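Local coordinates for aldo-keto reductase family 1 member C1 (Caenorhabditis elegans, PDB 1QWK), which probably reduces aldehyde and ketone groups with NADPH as an aldose-reductase-like enzyme of the aldo-keto reductase family, at residues A[113-118]-A[302-307]; A[134-139]-A[166-171]. All blocks are in the same frame, centred on the assembly; numbering follows the deposited sequence.

Interaction 1 (A[113-118]-A[302-307]); sequences AHMPAA and DFMTGH
Ala117 and Met304 bring the two backbones nearest, with CA atoms 6.8 Å apart, where a loop leaving strand 110-113 faces a short 3-10 turn, 302-304, and the type II turn from Met304 to His307. The methyl of Ala117 sits almost on the normal of the His307 imidazole, its CB 3.4 Å from the ring centroid and 1° off axis, a CH-pi contact over the face. The same ring uses its edge for a hydrogen bond: NE2 donates to Ala118 O at 2.8 Å, with the acceptor close to the ring plane but the N-H bent to 144°. Replacing His307 with leucine would probably leave Ala118 O without this donor and Ala117 without its flat cover. Met304 CG is anti to the carbonyl carbon (chi1 -74°) and the chain runs on extended through chi2, bringing SD to 3.8 Å from Pro116 CD and close to the Ala117 methyl. Met115 SD approaches Phe303 CZ to 3.6 Å, an oblique Met-aromatic contact. Met115's side chain lies about 8 Å from those of Tyr52, the predicted proton donor, and Lys81, placing this contact near the probable active site. Pro116 also touches Val131 of helix 131-143, while Ala118 pairs through its backbone with Ile127 of strand 126-127.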
loop_
_atom_site.group_PDB
_atom_site.type_symbol
_atom_site.label_atom_id
_atom_site.label_comp_id
_atom_site.label_asym_id
_atom_site.label_seq_id
_atom_site.Cartn_x
_atom_site.Cartn_y
_atom_site.Cartn_z
ATOM N N ALA A 113 6.184 -8.765 -3.575
ATOM C CA ALA A 113 7.541 -8.847 -3.052
ATOM C C ALA A 113 7.596 -7.483 -2.340
ATOM O O ALA A 113 7.456 -6.446 -2.985
ATOM C CB ALA A 113 8.556 -8.896 -4.202
ATOM N N HIS A 114 7.775 -7.479 -1.021
ATOM C CA HIS A 114 7.783 -6.235 -0.241
ATOM C C HIS A 114 8.915 -5.305 -0.653
ATOM O O HIS A 114 8.809 -4.087 -0.533
ATOM C CB HIS A 114 7.914 -6.568 1.245
ATOM C CG HIS A 114 7.285 -5.570 2.165
ATOM N ND1 HIS A 114 7.246 -4.218 1.897
ATOM C CD2 HIS A 114 6.716 -5.727 3.385
ATOM C CE1 HIS A 114 6.682 -3.585 2.912
ATOM N NE2 HIS A 114 6.351 -4.479 3.827
ATOM N N MET A 115 9.996 -5.904 -1.136
ATOM C CA MET A 115 11.182 -5.177 -1.593
ATOM C C MET A 115 11.782 -5.989 -2.734
ATOM O O MET A 115 11.356 -7.111 -3.002
ATOM C CB MET A 115 12.236 -5.093 -0.481
ATOM C CG MET A 115 11.809 -4.382 0.799
ATOM S SD MET A 115 11.787 -2.579 0.610
ATOM C CE MET A 115 10.569 -2.139 1.866
ATOM N N PRO A 116 12.769 -5.420 -3.437
ATOM C CA PRO A 116 13.416 -6.138 -4.540
ATOM C C PRO A 116 14.725 -6.785 -4.073
ATOM O O PRO A 116 15.320 -7.592 -4.790
ATOM C CB PRO A 116 13.669 -5.033 -5.558
ATOM C CG PRO A 116 13.999 -3.867 -4.671
ATOM C CD PRO A 116 12.961 -3.960 -3.575
ATOM N N ALA A 117 15.146 -6.439 -2.859
ATOM C CA ALA A 117 16.406 -6.919 -2.285
ATOM C C ALA A 117 16.309 -8.026 -1.236
ATOM O O ALA A 117 15.731 -7.826 -0.169
ATOM C CB ALA A 117 17.159 -5.736 -1.701
ATOM N N ALA A 118 16.904 -9.180 -1.535
ATOM C CA ALA A 118 16.885 -10.319 -0.622
ATOM C C ALA A 118 17.973 -10.230 0.453
ATOM O O ALA A 118 19.075 -9.742 0.203
ATOM C CB ALA A 118 17.039 -11.623 -1.411
ATOM N N ASP A 302 16.451 2.807 3.417
ATOM C CA ASP A 302 17.916 2.801 3.348
ATOM C C ASP A 302 18.658 1.550 3.799
ATOM O O ASP A 302 19.874 1.462 3.626
ATOM C CB ASP A 302 18.505 4.038 4.049
ATOM C CG ASP A 302 18.142 4.125 5.515
ATOM O OD1 ASP A 302 17.955 3.076 6.157
ATOM O OD2 ASP A 302 18.065 5.262 6.030
ATOM N N PHE A 303 17.945 0.577 4.357
ATOM C CA PHE A 303 18.596 -0.665 4.743
ATOM C C PHE A 303 19.047 -1.381 3.462
ATOM O O PHE A 303 19.863 -2.301 3.515
ATOM C CB PHE A 303 17.637 -1.555 5.546
ATOM C CG PHE A 303 16.403 -1.968 4.790
ATOM C CD1 PHE A 303 16.423 -3.067 3.936
ATOM C CD2 PHE A 303 15.212 -1.261 4.941
ATOM C CE1 PHE A 303 15.277 -3.453 3.241
ATOM C CE2 PHE A 303 14.060 -1.639 4.249
ATOM C CZ PHE A 303 14.093 -2.738 3.400
ATOM N N MET A 304 18.516 -0.958 2.316
ATOM C CA MET A 304 18.889 -1.554 1.033
ATOM C C MET A 304 20.202 -0.994 0.495
ATOM O O MET A 304 20.735 -1.504 -0.482
ATOM C CB MET A 304 17.808 -1.322 -0.033
ATOM C CG MET A 304 16.544 -2.162 0.112
ATOM S SD MET A 304 15.556 -2.194 -1.424
ATOM C CE MET A 304 14.959 -0.498 -1.511
ATOM N N THR A 305 20.707 0.065 1.121
ATOM C CA THR A 305 21.957 0.689 0.689
ATOM C C THR A 305 23.088 -0.336 0.524
ATOM O O THR A 305 23.386 -1.092 1.445
ATOM C CB THR A 305 22.408 1.768 1.705
ATOM O OG1 THR A 305 21.348 2.709 1.896
ATOM C CG2 THR A 305 23.642 2.508 1.194
ATOM N N GLY A 306 23.708 -0.357 -0.653
ATOM C CA GLY A 306 24.800 -1.285 -0.893
ATOM C C GLY A 306 24.397 -2.612 -1.502
ATOM O O GLY A 306 25.240 -3.362 -1.995
ATOM N N HIS A 307 23.104 -2.910 -1.472
ATOM C CA HIS A 307 22.607 -4.157 -2.029
ATOM C C HIS A 307 22.571 -4.004 -3.546
ATOM O O HIS A 307 22.180 -2.956 -4.057
ATOM C CB HIS A 307 21.202 -4.436 -1.481
ATOM C CG HIS A 307 20.711 -5.823 -1.748
ATOM N ND1 HIS A 307 20.403 -6.277 -3.011
ATOM C CD2 HIS A 307 20.460 -6.855 -0.906
ATOM C CE1 HIS A 307 19.981 -7.529 -2.938
ATOM N NE2 HIS A 307 20.006 -7.901 -1.669
#

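Interaction 2 (A[134-139]-A[166-171]); sequences VWRQFD and LGLTPV
Trp135 and Thr169 join helix 131-143, an outer helix of the TIM barrel, to the loop between helix 157-164 and strand 173-177 through an indole hydrogen bond. Followed outward, the tryptophan leaves CB with CG anti to the backbone N (chi1 -168°), which carries the indole toward the loop. CD1 lies 4.3 Å from Leu166 CD1, near the ring plane. NE1 then donates to Thr169 O at 2.9 Å, the acceptor lying in the indole plane and the donor nearly in line with the carbonyl bond. Beyond it, CZ2 reaches Pro170 O at the ring edge and, at 3.7 Å, Val171 CG2, while CH2 also touches this methyl. Val171 CG2 lies over one face of the six-membered ring and Phe138 CB over the opposite face of the indole, so the ring is sandwiched.

One turn on, Asp139 OD1 takes two bonds from Thr169: OG1 donates at 2.6 Å from the anti side, and the backbone N at 3.0 Å from above the carboxylate plane. Leu168 CD1 lies centrally over the Arg136 guanidinium, 3.9 Å above its plane, and a water links Arg136 NH1 to Leu166 O.

Asp139 OD2 forms a salt bridge with Lys143, so both carboxylate oxygens are engaged. Two donors on OD1 and this lysine would be expected to favour the ionised acid, and Thr169, gripped through N, OG1 and O, is tied to two successive turns of the helix.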
loop_
_atom_site.group_PDB
_atom_site.type_symbol
_atom_site.label_atom_id
_atom_site.label_comp_id
_atom_site.label_asym_id
_atom_site.label_seq_id
_atom_site.Cartn_x
_atom_site.Cartn_y
_atom_site.Cartn_z
ATOM N N VAL A 134 13.727 -13.776 -8.360
ATOM C CA VAL A 134 12.684 -13.507 -7.378
ATOM C C VAL A 134 11.330 -13.617 -8.068
ATOM O O VAL A 134 10.412 -14.278 -7.571
ATOM C CB VAL A 134 12.818 -12.083 -6.778
ATOM C CG1 VAL A 134 11.629 -11.782 -5.860
ATOM C CG2 VAL A 134 14.113 -11.967 -6.000
ATOM N N TRP A 135 11.200 -12.979 -9.226
ATOM C CA TRP A 135 9.925 -13.031 -9.926
ATOM C C TRP A 135 9.513 -14.445 -10.351
ATOM O O TRP A 135 8.323 -14.767 -10.361
ATOM C CB TRP A 135 9.931 -12.110 -11.145
ATOM C CG TRP A 135 8.560 -11.929 -11.690
ATOM C CD1 TRP A 135 8.102 -12.326 -12.907
ATOM C CD2 TRP A 135 7.434 -11.386 -10.989
ATOM N NE1 TRP A 135 6.755 -12.071 -13.012
ATOM C CE2 TRP A 135 6.319 -11.493 -11.848
ATOM C CE3 TRP A 135 7.260 -10.823 -9.713
ATOM C CZ2 TRP A 135 5.041 -11.057 -11.477
ATOM C CZ3 TRP A 135 5.987 -10.389 -9.343
ATOM C CH2 TRP A 135 4.897 -10.511 -10.224
ATOM N N ARG A 136 10.477 -15.291 -10.704
ATOM C CA ARG A 136 10.130 -16.649 -11.101
ATOM C C ARG A 136 9.388 -17.363 -9.967
ATOM O O ARG A 136 8.503 -18.183 -10.219
ATOM C CB ARG A 136 11.383 -17.442 -11.501
ATOM C CG ARG A 136 12.171 -16.823 -12.650
ATOM C CD ARG A 136 13.209 -17.794 -13.198
ATOM N NE ARG A 136 12.581 -18.800 -14.043
ATOM C CZ ARG A 136 12.362 -18.653 -15.347
ATOM N NH1 ARG A 136 12.737 -17.542 -15.969
ATOM N NH2 ARG A 136 11.735 -19.601 -16.023
ATOM N N GLN A 137 9.731 -17.055 -8.718
ATOM C CA GLN A 137 9.038 -17.692 -7.599
ATOM C C GLN A 137 7.598 -17.187 -7.485
ATOM O O GLN A 137 6.697 -17.930 -7.090
ATOM C CB GLN A 137 9.774 -17.446 -6.279
ATOM C CG GLN A 137 11.161 -18.065 -6.204
ATOM C CD GLN A 137 11.706 -18.076 -4.794
ATOM O OE1 GLN A 137 11.261 -18.858 -3.952
ATOM N NE2 GLN A 137 12.656 -17.189 -4.520
ATOM N N PHE A 138 7.383 -15.921 -7.831
ATOM C CA PHE A 138 6.042 -15.353 -7.775
ATOM C C PHE A 138 5.184 -15.969 -8.870
ATOM O O PHE A 138 3.999 -16.249 -8.669
ATOM C CB PHE A 138 6.110 -13.823 -7.899
ATOM C CG PHE A 138 6.389 -13.137 -6.589
ATOM C CD1 PHE A 138 5.341 -12.783 -5.740
ATOM C CD2 PHE A 138 7.702 -12.954 -6.147
ATOM C CE1 PHE A 138 5.589 -12.266 -4.473
ATOM C CE2 PHE A 138 7.958 -12.439 -4.879
ATOM C CZ PHE A 138 6.899 -12.095 -4.035
ATOM N N ASP A 139 5.794 -16.188 -10.029
ATOM C CA ASP A 139 5.099 -16.807 -11.153
ATOM C C ASP A 139 4.609 -18.184 -10.696
ATOM O O ASP A 139 3.472 -18.569 -10.966
ATOM C CB ASP A 139 6.066 -16.959 -12.327
ATOM C CG ASP A 139 5.471 -17.745 -13.489
ATOM O OD1 ASP A 139 4.523 -17.250 -14.132
ATOM O OD2 ASP A 139 5.952 -18.869 -13.754
ATOM N N LEU A 166 10.895 -11.634 -18.786
ATOM C CA LEU A 166 10.992 -13.083 -18.639
ATOM C C LEU A 166 9.909 -13.829 -19.409
ATOM O O LEU A 166 10.058 -15.015 -19.705
ATOM C CB LEU A 166 10.909 -13.470 -17.165
ATOM C CG LEU A 166 12.032 -12.968 -16.260
ATOM C CD1 LEU A 166 11.777 -13.442 -14.834
ATOM C CD2 LEU A 166 13.371 -13.490 -16.761
ATOM N N GLY A 167 8.816 -13.139 -19.713
ATOM C CA GLY A 167 7.738 -13.769 -20.451
ATOM C C GLY A 167 6.894 -14.704 -19.605
ATOM O O GLY A 167 6.234 -15.600 -20.131
ATOM N N LEU A 168 6.922 -14.510 -18.292
ATOM C CA LEU A 168 6.134 -15.334 -17.384
ATOM C C LEU A 168 4.885 -14.535 -17.004
ATOM O O LEU A 168 4.454 -13.652 -17.753
ATOM C CB LEU A 168 6.951 -15.670 -16.128
ATOM C CG LEU A 168 8.314 -16.325 -16.373
ATOM C CD1 LEU A 168 9.019 -16.559 -15.042
ATOM C CD2 LEU A 168 8.125 -17.644 -17.124
ATOM N N THR A 169 4.298 -14.844 -15.854
ATOM C CA THR A 169 3.116 -14.122 -15.401
ATOM C C THR A 169 3.467 -12.636 -15.305
ATOM O O THR A 169 4.501 -12.270 -14.750
ATOM C CB THR A 169 2.654 -14.635 -14.015
ATOM O OG1 THR A 169 2.275 -16.015 -14.127
ATOM C CG2 THR A 169 1.462 -13.830 -13.510
ATOM N N PRO A 170 2.630 -11.764 -15.880
ATOM C CA PRO A 170 2.906 -10.325 -15.818
ATOM C C PRO A 170 2.814 -9.788 -14.392
ATOM O O PRO A 170 2.179 -10.397 -13.529
ATOM C CB PRO A 170 1.822 -9.726 -16.712
ATOM C CG PRO A 170 1.602 -10.804 -17.732
ATOM C CD PRO A 170 1.581 -12.053 -16.872
ATOM N N VAL A 171 3.471 -8.662 -14.140
ATOM C CA VAL A 171 3.393 -8.029 -12.830
ATOM C C VAL A 171 2.008 -7.372 -12.843
ATOM O O VAL A 171 1.725 -6.545 -13.707
ATOM C CB VAL A 171 4.489 -6.956 -12.667
ATOM C CG1 VAL A 171 4.273 -6.179 -11.376
ATOM C CG2 VAL A 171 5.864 -7.620 -12.663
HETATM O O HOH W 1 12.087 -16.661 -19.061
#

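Both contacts belong to one single-chain TIM barrel, with their centres about 18 Å apart, and interaction 2 lies within the long stretch of chain, with helices and strands of the barrel, between the two segments of interaction 1. The order is 113-118, 134-139, 166-171, then 302-307. Segment 113-118 begins at the end of strand 110-113, helix 131-143 leads to the adjacent parallel strand 150-153, and segment 166-171 precedes the next one, 173-177. Interaction 1 therefore joins a loop at the C-terminal end of a barrel strand to the chain's C-terminal region, whereas interaction 2 binds an outer helix to the approach to a later strand. They touch directly: Ala113 N lies 3.4 Å from Phe138 CZ, linking the predicted substrate-site region to the barrel's helical layer.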